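Local atomic coordinates of ribosomal RNA small subunit methyltransferase D (Haemophilus influenzae, PDB entry 2IFT), a protein that probably methylates the guanine at position 966 of 16S rRNA in the assembled 30S particle, using S-adenosyl-L-methionine as methyl donor. Residues Q119-P124 with N150-P155. Sequence-based numbering, arbitrary orientation.
Sequences QPQNQP and NNWLKP
The side chain of Q121 lies over one face of the W152 indole, its CG above the six-membered ring. The bend at chi2 (-54°) carries the amide out over the CH2 rim of this ring, nearly parallel to it (22° apart). The ring of H125 meets the indole edge-to-face, and that of F116 meets it at about 35°. NE2 of Q121 is 3.3 Å from CH2 of W152. The amide is held there by a hydrogen bond from Q121 NE2 to O of Q119, 2.7 Å long. That carbonyl oxygen also approaches the indole obliquely, 3.2 Å from CZ2 of W152. W152 NE1 and N150 ND2 both donate hydrogen bonds to O of L117. N150 lies alongside P120, its OD1 3.5 Å from CG of the proline. Two nearly straight hydrogen bonds grip the backbone of Q121. Its N donates to O of N150 at 3.0 Å. Its O accepts a hydrogen bond from ND2 of N151 at 2.8 Å, with the donor above the carbonyl plane. The CA of P124 makes a C-H...O contact with O of N151, and CB of P124 is pressed close against CG of K154. The contact ties the loop between helix 113-116 and strand 126-131 to the chain leaving helix 139-149, at the surface of the Rossmann-like methyltransferase domain. L147 of that helix touches W152 and L153, while backbone hydrogen bonds between W152 and H125 and F126, and between K154 and F126, carry the pairing into strand 126-131.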
loop_
_atom_site.group_PDB
_atom_site.type_symbol
_atom_site.label_atom_id
_atom_site.label_comp_id
_atom_site.label_asym_id
_atom_site.label_seq_id
_atom_site.Cartn_x
_atom_site.Cartn_y
_atom_site.Cartn_z
ATOM N N GLN A 119 -13.219 -9.648 5.621
ATOM C CA GLN A 119 -13.016 -11.034 6.019
ATOM C C GLN A 119 -12.066 -11.148 7.223
ATOM O O GLN A 119 -10.874 -10.883 7.096
ATOM C CB GLN A 119 -12.464 -11.811 4.823
ATOM C CG GLN A 119 -12.131 -13.255 5.104
ATOM C CD GLN A 119 -11.566 -13.948 3.892
ATOM O OE1 GLN A 119 -12.305 -14.426 3.020
ATOM N NE2 GLN A 119 -10.246 -13.997 3.816
ATOM N N PRO A 120 -12.587 -11.541 8.406
ATOM C CA PRO A 120 -11.789 -11.688 9.636
ATOM C C PRO A 120 -10.631 -12.668 9.470
ATOM O O PRO A 120 -10.844 -13.831 9.146
ATOM C CB PRO A 120 -12.812 -12.187 10.658
ATOM C CG PRO A 120 -14.091 -11.551 10.195
ATOM C CD PRO A 120 -14.020 -11.756 8.689
ATOM N N GLN A 121 -9.409 -12.207 9.697
ATOM C CA GLN A 121 -8.260 -13.084 9.532
ATOM C C GLN A 121 -7.795 -13.767 10.824
ATOM O O GLN A 121 -7.762 -13.152 11.887
ATOM C CB GLN A 121 -7.102 -12.298 8.902
ATOM C CG GLN A 121 -7.424 -11.734 7.526
ATOM C CD GLN A 121 -7.924 -12.801 6.556
ATOM O OE1 GLN A 121 -7.209 -13.746 6.229
ATOM N NE2 GLN A 121 -9.160 -12.648 6.092
ATOM N N ASN A 122 -7.441 -15.046 10.721
ATOM C CA ASN A 122 -6.967 -15.800 11.880
ATOM C C ASN A 122 -5.563 -15.387 12.236
ATOM O O ASN A 122 -5.155 -15.502 13.384
ATOM C CB ASN A 122 -6.932 -17.290 11.591
ATOM C CG ASN A 122 -8.262 -17.822 11.187
ATOM O OD1 ASN A 122 -9.299 -17.281 11.577
ATOM N ND2 ASN A 122 -8.257 -18.901 10.406
ATOM N N GLN A 123 -4.830 -14.904 11.240
ATOM C CA GLN A 123 -3.443 -14.499 11.421
ATOM C C GLN A 123 -3.163 -13.234 10.614
ATOM O O GLN A 123 -3.652 -13.093 9.500
ATOM C CB GLN A 123 -2.549 -15.640 10.940
ATOM C CG GLN A 123 -1.104 -15.541 11.330
ATOM C CD GLN A 123 -0.368 -16.830 11.041
ATOM O OE1 GLN A 123 -0.750 -17.900 11.530
ATOM N NE2 GLN A 123 0.694 -16.742 10.246
ATOM N N PRO A 124 -2.383 -12.292 11.170
ATOM C CA PRO A 124 -2.077 -11.050 10.443
ATOM C C PRO A 124 -1.375 -11.355 9.118
ATOM O O PRO A 124 -0.733 -12.394 8.982
ATOM C CB PRO A 124 -1.167 -10.297 11.416
ATOM C CG PRO A 124 -1.602 -10.804 12.761
ATOM C CD PRO A 124 -1.776 -12.279 12.514
ATOM N N ASN A 150 -10.420 -6.464 11.552
ATOM C CA ASN A 150 -10.230 -7.843 11.155
ATOM C C ASN A 150 -8.858 -8.496 11.196
ATOM O O ASN A 150 -8.557 -9.365 10.383
ATOM C CB ASN A 150 -10.903 -8.054 9.795
ATOM C CG ASN A 150 -12.396 -7.723 9.837
ATOM O OD1 ASN A 150 -13.129 -8.241 10.678
ATOM N ND2 ASN A 150 -12.846 -6.856 8.938
ATOM N N ASN A 151 -8.028 -8.074 12.145
ATOM C CA ASN A 151 -6.738 -8.719 12.376
ATOM C C ASN A 151 -5.849 -8.860 11.137
ATOM O O ASN A 151 -5.303 -9.931 10.888
ATOM C CB ASN A 151 -7.040 -10.105 12.974
ATOM C CG ASN A 151 -5.840 -10.748 13.647
ATOM O OD1 ASN A 151 -5.072 -10.084 14.335
ATOM N ND2 ASN A 151 -5.695 -12.062 13.476
ATOM N N TRP A 152 -5.686 -7.786 10.374
ATOM C CA TRP A 152 -4.884 -7.837 9.157
ATOM C C TRP A 152 -3.438 -7.441 9.353
ATOM O O TRP A 152 -2.551 -7.912 8.635
ATOM C CB TRP A 152 -5.457 -6.905 8.094
ATOM C CG TRP A 152 -6.712 -7.374 7.492
ATOM C CD1 TRP A 152 -7.972 -6.998 7.833
ATOM C CD2 TRP A 152 -6.842 -8.345 6.449
ATOM N NE1 TRP A 152 -8.886 -7.675 7.068
ATOM C CE2 TRP A 152 -8.220 -8.508 6.210
ATOM C CE3 TRP A 152 -5.923 -9.094 5.696
ATOM C CZ2 TRP A 152 -8.712 -9.392 5.243
ATOM C CZ3 TRP A 152 -6.412 -9.980 4.730
ATOM C CH2 TRP A 152 -7.795 -10.118 4.514
ATOM N N LEU A 153 -3.217 -6.567 10.327
ATOM C CA LEU A 153 -1.902 -6.030 10.596
ATOM C C LEU A 153 -1.042 -6.765 11.575
ATOM O O LEU A 153 -1.476 -7.162 12.652
ATOM C CB LEU A 153 -2.029 -4.589 11.059
ATOM C CG LEU A 153 -2.721 -3.700 10.026
ATOM C CD1 LEU A 153 -2.917 -2.335 10.634
ATOM C CD2 LEU A 153 -1.896 -3.619 8.737
ATOM N N LYS A 154 0.210 -6.916 11.183
ATOM C CA LYS A 154 1.187 -7.567 12.015
ATOM C C LYS A 154 1.748 -6.476 12.913
ATOM O O LYS A 154 1.709 -5.283 12.571
ATOM C CB LYS A 154 2.245 -8.175 11.121
ATOM C CG LYS A 154 1.619 -9.153 10.144
ATOM C CD LYS A 154 2.629 -9.749 9.207
ATOM C CE LYS A 154 3.858 -10.197 9.946
ATOM N NZ LYS A 154 4.606 -11.161 9.116
ATOM N N PRO A 155 2.270 -6.860 14.080
ATOM C CA PRO A 155 2.818 -5.860 14.994
ATOM C C PRO A 155 3.844 -4.934 14.343
ATOM O O PRO A 155 4.684 -5.365 13.554
ATOM C CB PRO A 155 3.391 -6.715 16.134
ATOM C CG PRO A 155 3.707 -8.042 15.471
ATOM C CD PRO A 155 2.496 -8.227 14.584
#